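Local coordinates for protein phosphoglycolate phosphatase (PDB 2HDO) that probably hydrolyses 2-phosphoglycolate to glycolate and phosphate, as a phosphatase of the haloacid dehalogenase (HAD) superfamily, at residues F9-T14 / I103-R108; E93-E98 / D203-F208; K136-P141 / V165-T170. All blocks are in the same frame, centred on the assembly; numbering follows the deposited sequence.

In the fold
From the N terminus, strand 6-9 leads into the loop 9-14, the first half of interaction 1. The chain then runs through helices 19-31 to 64-75, probably the cap of this HAD enzyme. Segment 93-98 opens interaction 2 before strand 100-104 brings in 103-108 and closes interaction 1, so these two cross. Interaction 3 follows interaction 1 in series. It joins the loop before helix 142-150 to the start of helix 165-174. Interaction 2 closes last, at 203-208, with interaction 3 nested inside its loop. Interactions 1 and 3 touch and share one phosphate. Interaction 2 lies apart, its centre about 19 Å from that of interaction 1.

Interaction 1: residues F9-T14 / I103-R108; sequences FDIDGT and IVTSQR. With PO4 (phosphate ion), chain B.
Ile11 meets Ile103 and Thr105 with the end of its side chain. Its CD1 lies 3.7 Å from Ile103 CG2 and 3.8 Å from Thr105 CB. The two isoleucines cross at about a right angle. The other branch of Ile11 faces the amide of Gln107, with Ile11 CG2 3.8 Å from Gln107 NE2. That amide also reaches Asp12, where Gln107 NE2 donates to Asp12 OD2 over 2.8 Å. The bond is nearly straight, 175° at the hydrogen. It uses the syn side of the carboxylate but comes 34° out of its plane. The same aspartate accepts through OD1 from a water and is hydrogen-bonded there to Ser18, so its rotation is well fixed. Phe9 and Ile103 pair as neighbours in parallel strands, and Val104 N donates to Phe9 O over 3.0 Å.

Both segments grip a phosphate ion. Its O2 accepts from the backbone N of Ile11, from Asp12 N at 3.1 Å, and from Thr105 OG1 at 2.7 Å. The Thr105 hydroxyl lies opposite its own backbone N (chi1 -179°), which directs it to the phosphate. It also accepts from Gln107 N, forming an ST turn. Ser106 N donates to phosphate O1. Asp10, Asp12 and Thr14 fit the DxDx(T/V) motif of HAD phosphatases. In that family the first aspartate is the nucleophile and the second the probable general acid-base. Thr105 probably supplies the second family motif, and the phosphate ion probably sits where the phosphoryl group of the substrate would bind.

Lys138 pairs with Asp10 beside the ion. Helix 109-116 packs on Ile11, Thr105 and Gln107 through Leu112. Strand 6-9 lies between strands 100-104 and 158-162, with the site at their C-terminal ends.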
loop_
_atom_site.group_PDB
_atom_site.type_symbol
_atom_site.label_atom_id
_atom_site.label_comp_id
_atom_site.label_asym_id
_atom_site.label_seq_id
_atom_site.Cartn_x
_atom_site.Cartn_y
_atom_site.Cartn_z
ATOM N N PHE A 9 -2.457 -4.779 5.858
ATOM C CA PHE A 9 -1.444 -4.714 4.840
ATOM C C PHE A 9 -1.732 -3.558 3.876
ATOM O O PHE A 9 -2.857 -3.351 3.475
ATOM C CB PHE A 9 -1.416 -5.983 3.966
ATOM C CG PHE A 9 -1.045 -7.239 4.704
ATOM C CD1 PHE A 9 -2.023 -7.932 5.392
ATOM C CD2 PHE A 9 0.259 -7.722 4.716
ATOM C CE1 PHE A 9 -1.717 -9.072 6.105
ATOM C CE2 PHE A 9 0.561 -8.895 5.411
ATOM C CZ PHE A 9 -0.423 -9.549 6.119
ATOM N N ASP A 10 -0.681 -2.845 3.508
ATOM C CA ASP A 10 -0.675 -2.043 2.248
ATOM C C ASP A 10 -0.527 -2.964 1.040
ATOM O O ASP A 10 -0.110 -4.102 1.191
ATOM C CB ASP A 10 0.516 -1.085 2.275
ATOM C CG ASP A 10 0.293 0.137 1.449
ATOM O OD1 ASP A 10 -0.796 0.284 0.834
ATOM O OD2 ASP A 10 1.236 0.945 1.397
ATOM N N ILE A 11 -0.851 -2.496 -0.172
ATOM C CA ILE A 11 -0.744 -3.341 -1.339
ATOM C C ILE A 11 0.556 -3.063 -2.086
ATOM O O ILE A 11 1.424 -3.927 -2.205
ATOM C CB ILE A 11 -1.951 -3.169 -2.284
ATOM C CG1 ILE A 11 -3.217 -3.634 -1.570
ATOM C CG2 ILE A 11 -1.744 -4.003 -3.539
ATOM C CD1 ILE A 11 -4.524 -3.210 -2.226
ATOM N N ASP A 12 0.695 -1.843 -2.557
ATOM C CA ASP A 12 1.788 -1.524 -3.484
ATOM C C ASP A 12 3.124 -1.518 -2.790
ATOM O O ASP A 12 3.304 -0.788 -1.822
ATOM C CB ASP A 12 1.535 -0.168 -4.148
ATOM C CG ASP A 12 0.308 -0.163 -5.013
ATOM O OD1 ASP A 12 0.343 -0.820 -6.092
ATOM O OD2 ASP A 12 -0.694 0.512 -4.621
ATOM N N GLY A 13 4.080 -2.309 -3.284
ATOM C CA GLY A 13 5.385 -2.416 -2.622
ATOM C C GLY A 13 5.451 -3.333 -1.426
ATOM O O GLY A 13 6.487 -3.435 -0.757
ATOM N N THR A 14 4.346 -4.020 -1.141
ATOM C CA THR A 14 4.247 -4.903 0.023
ATOM C C THR A 14 3.704 -6.264 -0.433
ATOM O O THR A 14 4.392 -7.264 -0.360
ATOM C CB THR A 14 3.322 -4.318 1.119
ATOM O OG1 THR A 14 3.889 -3.078 1.581
ATOM C CG2 THR A 14 3.209 -5.266 2.319
ATOM N N ILE A 103 -6.736 -5.028 4.478
ATOM C CA ILE A 103 -6.017 -4.166 3.583
ATOM C C ILE A 103 -6.402 -2.702 3.860
ATOM O O ILE A 103 -7.567 -2.364 4.037
ATOM C CB ILE A 103 -6.329 -4.538 2.122
ATOM C CG1 ILE A 103 -5.594 -5.843 1.795
ATOM C CG2 ILE A 103 -5.888 -3.392 1.161
ATOM C CD1 ILE A 103 -5.789 -6.325 0.423
ATOM N N VAL A 104 -5.405 -1.835 3.900
ATOM C CA VAL A 104 -5.615 -0.392 3.997
ATOM C C VAL A 104 -4.745 0.255 2.936
ATOM O O VAL A 104 -3.511 0.288 3.042
ATOM C CB VAL A 104 -5.204 0.166 5.413
ATOM C CG1 VAL A 104 -5.433 1.669 5.480
ATOM C CG2 VAL A 104 -5.893 -0.583 6.496
ATOM N N THR A 105 -5.387 0.751 1.892
ATOM C CA THR A 105 -4.668 1.174 0.687
ATOM C C THR A 105 -5.171 2.550 0.243
ATOM O O THR A 105 -6.314 2.903 0.449
ATOM C CB THR A 105 -4.837 0.144 -0.478
ATOM O OG1 THR A 105 -4.098 0.562 -1.657
ATOM C CG2 THR A 105 -6.300 -0.049 -0.867
ATOM N N SER A 106 -4.290 3.272 -0.437
ATOM C CA SER A 106 -4.645 4.535 -1.055
ATOM C C SER A 106 -5.237 4.321 -2.443
ATOM O O SER A 106 -5.685 5.281 -3.077
ATOM C CB SER A 106 -3.418 5.448 -1.110
ATOM O OG SER A 106 -2.403 4.902 -1.934
ATOM N N GLN A 107 -5.230 3.080 -2.940
ATOM C CA GLN A 107 -5.901 2.789 -4.217
ATOM C C GLN A 107 -7.397 3.089 -4.136
ATOM O O GLN A 107 -7.978 2.905 -3.102
ATOM C CB GLN A 107 -5.743 1.324 -4.566
ATOM C CG GLN A 107 -4.323 0.939 -4.901
ATOM C CD GLN A 107 -4.191 -0.474 -5.395
ATOM O OE1 GLN A 107 -5.181 -1.122 -5.706
ATOM N NE2 GLN A 107 -2.953 -0.975 -5.477
ATOM N N ARG A 108 -7.992 3.584 -5.229
ATOM C CA ARG A 108 -9.445 3.760 -5.293
ATOM C C ARG A 108 -10.111 2.391 -5.336
ATOM O O ARG A 108 -9.504 1.402 -5.712
ATOM C CB ARG A 108 -9.843 4.576 -6.540
ATOM C CG ARG A 108 -9.418 6.076 -6.481
ATOM C CD ARG A 108 -10.446 6.962 -5.785
ATOM N NE ARG A 108 -11.562 7.334 -6.655
HETATM P P PO4 B . -0.868 1.638 -1.429
HETATM O O1 PO4 B . -1.496 2.557 -0.346
HETATM O O2 PO4 B . -1.427 0.219 -1.666
HETATM O O3 PO4 B . 0.635 1.494 -1.086
HETATM O O4 PO4 B . -0.979 2.355 -2.780
HETATM O O HOH W 1 -0.902 -3.133 -6.909
#

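Interaction 2: residues E93-E98 / D203-F208; sequences EQLPSE and DILELF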
loop_
_atom_site.group_PDB
_atom_site.type_symbol
_atom_site.label_atom_id
_atom_site.label_comp_id
_atom_site.label_asym_id
_atom_site.label_seq_id
_atom_site.Cartn_x
_atom_site.Cartn_y
_atom_site.Cartn_z
ATOM N N GLU A 93 -1.434 -18.781 3.082
ATOM C CA GLU A 93 -1.779 -20.181 3.403
ATOM C C GLU A 93 -1.426 -20.550 4.836
ATOM O O GLU A 93 -2.038 -21.461 5.405
ATOM C CB GLU A 93 -1.056 -21.175 2.489
ATOM C CG GLU A 93 -1.088 -20.901 0.992
ATOM C CD GLU A 93 -2.385 -21.255 0.348
ATOM O OE1 GLU A 93 -3.370 -21.456 1.089
ATOM O OE2 GLU A 93 -2.418 -21.341 -0.905
ATOM N N GLN A 94 -0.420 -19.908 5.415
ATOM C CA GLN A 94 0.117 -20.334 6.707
ATOM C C GLN A 94 -0.310 -19.435 7.882
ATOM O O GLN A 94 -0.244 -19.860 9.031
ATOM C CB GLN A 94 1.644 -20.360 6.652
ATOM C CG GLN A 94 2.291 -21.326 5.646
ATOM C CD GLN A 94 1.940 -22.771 5.874
ATOM O OE1 GLN A 94 1.849 -23.237 7.018
ATOM N NE2 GLN A 94 1.743 -23.504 4.780
ATOM N N LEU A 95 -0.722 -18.192 7.620
ATOM C CA LEU A 95 -1.105 -17.295 8.733
ATOM C C LEU A 95 -2.256 -17.935 9.552
ATOM O O LEU A 95 -3.164 -18.518 8.951
ATOM C CB LEU A 95 -1.514 -15.936 8.199
ATOM C CG LEU A 95 -0.347 -14.986 7.819
ATOM C CD1 LEU A 95 -0.824 -13.791 7.011
ATOM C CD2 LEU A 95 0.371 -14.465 9.054
ATOM N N PRO A 96 -2.214 -17.880 10.905
ATOM C CA PRO A 96 -3.278 -18.464 11.714
ATOM C C PRO A 96 -4.648 -17.914 11.329
ATOM O O PRO A 96 -4.808 -16.696 11.136
ATOM C CB PRO A 96 -2.959 -18.014 13.152
ATOM C CG PRO A 96 -1.588 -17.516 13.122
ATOM C CD PRO A 96 -1.166 -17.240 11.725
ATOM N N SER A 97 -5.626 -18.815 11.277
ATOM C CA SER A 97 -6.983 -18.467 10.894
ATOM C C SER A 97 -7.679 -17.578 11.930
ATOM O O SER A 97 -8.653 -16.887 11.622
ATOM C CB SER A 97 -7.787 -19.748 10.705
ATOM O OG SER A 97 -7.777 -20.476 11.935
ATOM N N GLU A 98 -7.174 -17.599 13.153
ATOM C CA GLU A 98 -7.663 -16.719 14.208
ATOM C C GLU A 98 -7.403 -15.215 13.937
ATOM O O GLU A 98 -8.110 -14.372 14.478
ATOM C CB GLU A 98 -7.032 -17.116 15.542
ATOM C CG GLU A 98 -7.390 -18.558 15.995
ATOM C CD GLU A 98 -6.507 -19.687 15.378
ATOM O OE1 GLU A 98 -5.585 -19.417 14.552
ATOM O OE2 GLU A 98 -6.755 -20.867 15.737
ATOM N N ASP A 203 8.879 -14.415 6.953
ATOM C CA ASP A 203 9.358 -14.010 8.267
ATOM C C ASP A 203 8.243 -13.495 9.169
ATOM O O ASP A 203 8.389 -13.506 10.379
ATOM C CB ASP A 203 10.415 -12.919 8.151
ATOM C CG ASP A 203 11.678 -13.380 7.419
ATOM O OD1 ASP A 203 11.930 -14.610 7.316
ATOM O OD2 ASP A 203 12.432 -12.488 6.986
ATOM N N ILE A 204 7.157 -13.018 8.569
ATOM C CA ILE A 204 5.961 -12.620 9.335
ATOM C C ILE A 204 5.455 -13.800 10.188
ATOM O O ILE A 204 4.999 -13.591 11.303
ATOM C CB ILE A 204 4.861 -12.079 8.400
ATOM C CG1 ILE A 204 5.407 -10.833 7.690
ATOM C CG2 ILE A 204 3.571 -11.794 9.197
ATOM C CD1 ILE A 204 4.545 -10.229 6.541
ATOM N N LEU A 205 5.598 -15.037 9.699
ATOM C CA LEU A 205 5.144 -16.188 10.473
ATOM C C LEU A 205 5.863 -16.336 11.789
ATOM O O LEU A 205 5.332 -16.991 12.701
ATOM C CB LEU A 205 5.250 -17.495 9.677
ATOM C CG LEU A 205 4.494 -17.518 8.347
ATOM C CD1 LEU A 205 4.786 -18.821 7.600
ATOM C CD2 LEU A 205 3.014 -17.345 8.611
ATOM N N GLU A 206 7.063 -15.781 11.907
ATOM C CA GLU A 206 7.818 -15.869 13.159
ATOM C C GLU A 206 7.081 -15.177 14.321
ATOM O O GLU A 206 7.331 -15.512 15.470
ATOM C CB GLU A 206 9.221 -15.269 13.018
ATOM C CG GLU A 206 10.161 -15.987 12.009
ATOM C CD GLU A 206 11.315 -15.088 11.489
ATOM N N LEU A 207 6.178 -14.236 14.040
ATOM C CA LEU A 207 5.345 -13.641 15.093
ATOM C C LEU A 207 4.364 -14.613 15.713
ATOM O O LEU A 207 3.770 -14.285 16.736
ATOM C CB LEU A 207 4.497 -12.482 14.565
ATOM C CG LEU A 207 5.109 -11.277 13.833
ATOM C CD1 LEU A 207 4.012 -10.506 13.100
ATOM C CD2 LEU A 207 5.801 -10.412 14.806
ATOM N N PHE A 208 4.120 -15.748 15.071
ATOM C CA PHE A 208 3.060 -16.691 15.490
ATOM C C PHE A 208 3.611 -18.098 15.716
ATOM O O PHE A 208 4.634 -18.249 16.377
ATOM C CB PHE A 208 1.949 -16.713 14.449
ATOM C CG PHE A 208 1.425 -15.336 14.110
ATOM C CD1 PHE A 208 0.556 -14.684 14.969
ATOM C CD2 PHE A 208 1.825 -14.680 12.958
ATOM C CE1 PHE A 208 0.094 -13.407 14.686
ATOM C CE2 PHE A 208 1.364 -13.399 12.678
ATOM C CZ PHE A 208 0.511 -12.760 13.545
#
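The ring of Phe208 is overlapped by Pro96, whose CD lies over one face. Between these two residues the closest atoms are Pro96 CG and Phe208 CG, 3.8 Å apart. The two side chains cross at about a right angle. The proline covers the root of the ring, near CB and CG. Farther out, Leu95 takes over. Its CD2 is 3.9 Å from Phe208 CE2 and approaches obliquely. The same methyl is 3.9 Å from Leu205 CD2, and Ile204 CG2 is 4.2 Å from Leu95 CD2. One methyl of Leu95 thus joins three side chains of 203-208.

Leu205 has the most surface buried here. Its two methyls straddle Gln94 CB: Leu205 CD1 is 3.6 Å from Gln94 CB, and Leu205 CD2 is 3.8 Å from it. The chain of Gln94 bends at its second torsion (chi2 -60°), which turns its amide away from the leucine. The contact between the two segments is wholly apolar.

Leu95 is the first residue to leave helix 88-94, and Pro96 continues the exit. Residues 203-207 have helical angles. Backbone bonds from Glu206, Leu207 and Phe208 reach back three residues to Asp203, Ile204 and Leu205.

Leu95, Ile204 and Phe208 all rest on Leu7 of strand 6-9, and Ile204 and Leu207 also pack on Phe198. The contact therefore joins the end of helix 88-94 to the C-terminal turn over one side of the central parallel sheet. Such apolar packing of helices and turns against a parallel sheet is part of the Rossmann-like core of HAD phosphatases.

Interaction 3: residues K136-P141 / V165-T170; sequences KRKPDP and VSDEQT. With PO4 (phosphate ion), chain B.
Lys138 reaches Asp167 and the phosphate with its ammonium group. Lys138 NZ forms a salt bridge with Asp167 OD1 at 2.9 Å, meeting the syn side of the carboxylate. It also donates to phosphate O1 over 2.9 Å. Outside the two segments it also bonds to Val104 O. A bend at chi3 (-85°) turns NZ toward Asp167 and the phosphate.

Nearer the backbone, the lysine chain runs past Thr170, with Lys138 CB 3.4 Å from Thr170 OG1. That hydroxyl donates to Ser166 O over 2.8 Å, from above the carbonyl plane. Thr170 N reaches the same oxygen from the other face. Thr170 OG1 also lies 3.2 Å from Pro139 CA. Pro139, which follows a cis peptide bond, lies side by side with Gln169, with Pro139 CB 3.8 Å from Gln169 CB. Thr170 CG2 packs on Asp140 O.

The lysine and aspartate probably match the third and fourth HAD motifs. Asp140 OD1 caps Leu142 N at the start of helix 142-150. Thr170 touches Leu144 of that helix, Pro141 packs on helix 165-174, and Asp167 rests on Phe178 of strand 177-181.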
loop_
_atom_site.group_PDB
_atom_site.type_symbol
_atom_site.label_atom_id
_atom_site.label_comp_id
_atom_site.label_asym_id
_atom_site.label_seq_id
_atom_site.Cartn_x
_atom_site.Cartn_y
_atom_site.Cartn_z
ATOM N N LYS A 136 -10.425 10.834 4.591
ATOM C CA LYS A 136 -9.044 11.227 4.786
ATOM C C LYS A 136 -8.152 10.180 4.153
ATOM O O LYS A 136 -8.582 9.067 3.876
ATOM C CB LYS A 136 -8.710 11.326 6.274
ATOM C CG LYS A 136 -9.676 12.157 7.116
ATOM C CD LYS A 136 -9.308 13.621 7.158
ATOM N N ARG A 137 -6.919 10.556 3.901
ATOM C CA ARG A 137 -5.980 9.681 3.210
ATOM C C ARG A 137 -4.762 9.529 4.096
ATOM O O ARG A 137 -4.450 10.428 4.884
ATOM C CB ARG A 137 -5.579 10.282 1.878
ATOM C CG ARG A 137 -6.695 10.329 0.831
ATOM C CD ARG A 137 -7.184 8.909 0.421
ATOM N N LYS A 138 -4.097 8.383 3.975
ATOM C CA LYS A 138 -2.788 8.210 4.589
ATOM C C LYS A 138 -1.924 9.420 4.213
ATOM O O LYS A 138 -1.951 9.852 3.075
ATOM C CB LYS A 138 -2.136 6.904 4.092
ATOM C CG LYS A 138 -2.922 5.654 4.481
ATOM C CD LYS A 138 -2.150 4.345 4.228
ATOM C CE LYS A 138 -2.292 3.852 2.820
ATOM N NZ LYS A 138 -1.570 2.560 2.511
ATOM N N PRO A 139 -1.081 9.926 5.131
ATOM C CA PRO A 139 -0.727 9.449 6.454
ATOM C C PRO A 139 -1.640 9.854 7.587
ATOM O O PRO A 139 -1.308 9.634 8.741
ATOM C CB PRO A 139 0.675 10.028 6.666
ATOM C CG PRO A 139 0.634 11.323 5.927
ATOM C CD PRO A 139 -0.258 11.083 4.739
ATOM N N ASP A 140 -2.814 10.384 7.280
ATOM C CA ASP A 140 -3.817 10.534 8.343
ATOM C C ASP A 140 -4.146 9.122 8.907
ATOM O O ASP A 140 -4.177 8.132 8.130
ATOM C CB ASP A 140 -5.089 11.192 7.819
ATOM C CG ASP A 140 -6.018 11.628 8.927
ATOM O OD1 ASP A 140 -6.779 10.813 9.504
ATOM O OD2 ASP A 140 -5.951 12.826 9.272
ATOM N N PRO A 141 -4.325 9.006 10.231
ATOM C CA PRO A 141 -4.605 7.685 10.813
ATOM C C PRO A 141 -6.007 7.110 10.554
ATOM O O PRO A 141 -6.218 5.912 10.739
ATOM C CB PRO A 141 -4.407 7.918 12.307
ATOM C CG PRO A 141 -4.681 9.391 12.502
ATOM C CD PRO A 141 -4.162 10.041 11.277
ATOM N N VAL A 165 7.101 5.618 4.097
ATOM C CA VAL A 165 7.049 6.563 5.198
ATOM C C VAL A 165 5.603 6.974 5.513
ATOM O O VAL A 165 5.216 7.093 6.668
ATOM C CB VAL A 165 7.878 7.801 4.847
ATOM C CG1 VAL A 165 7.643 8.919 5.828
ATOM C CG2 VAL A 165 9.400 7.454 4.782
ATOM N N SER A 166 4.782 7.137 4.489
ATOM C CA SER A 166 3.384 7.477 4.669
ATOM C C SER A 166 2.692 6.398 5.514
ATOM O O SER A 166 1.968 6.703 6.456
ATOM C CB SER A 166 2.702 7.699 3.302
ATOM O OG SER A 166 1.306 7.916 3.402
ATOM N N ASP A 167 2.977 5.129 5.216
ATOM C CA ASP A 167 2.382 4.039 6.005
ATOM C C ASP A 167 2.871 4.076 7.468
ATOM O O ASP A 167 2.121 3.839 8.420
ATOM C CB ASP A 167 2.732 2.677 5.418
ATOM C CG ASP A 167 2.029 2.382 4.088
ATOM O OD1 ASP A 167 1.014 3.040 3.768
ATOM O OD2 ASP A 167 2.503 1.442 3.388
ATOM N N GLU A 168 4.180 4.336 7.624
ATOM C CA GLU A 168 4.793 4.442 8.927
ATOM C C GLU A 168 4.176 5.565 9.726
ATOM O O GLU A 168 3.856 5.367 10.896
ATOM C CB GLU A 168 6.296 4.646 8.804
ATOM C CG GLU A 168 6.995 3.408 8.389
ATOM C CD GLU A 168 8.432 3.593 8.012
ATOM O OE1 GLU A 168 8.811 4.741 7.714
ATOM O OE2 GLU A 168 9.175 2.576 8.056
ATOM N N GLN A 169 3.982 6.714 9.105
ATOM C CA GLN A 169 3.359 7.832 9.793
ATOM C C GLN A 169 1.892 7.596 10.136
ATOM O O GLN A 169 1.420 8.037 11.177
ATOM C CB GLN A 169 3.542 9.111 8.976
ATOM C CG GLN A 169 4.988 9.593 8.937
ATOM C CD GLN A 169 5.204 10.789 7.993
ATOM O OE1 GLN A 169 4.286 11.181 7.238
ATOM N NE2 GLN A 169 6.420 11.368 8.025
ATOM N N THR A 170 1.176 6.904 9.243
ATOM C CA THR A 170 -0.211 6.487 9.511
ATOM C C THR A 170 -0.264 5.667 10.789
ATOM O O THR A 170 -1.100 5.897 11.696
ATOM C CB THR A 170 -0.744 5.624 8.360
ATOM O OG1 THR A 170 -0.676 6.355 7.136
ATOM C CG2 THR A 170 -2.215 5.193 8.599
HETATM P P PO4 B . -0.868 1.638 -1.429
HETATM O O1 PO4 B . -1.496 2.557 -0.346
HETATM O O2 PO4 B . -1.427 0.219 -1.666
HETATM O O3 PO4 B . 0.635 1.494 -1.086
HETATM O O4 PO4 B . -0.979 2.355 -2.780
#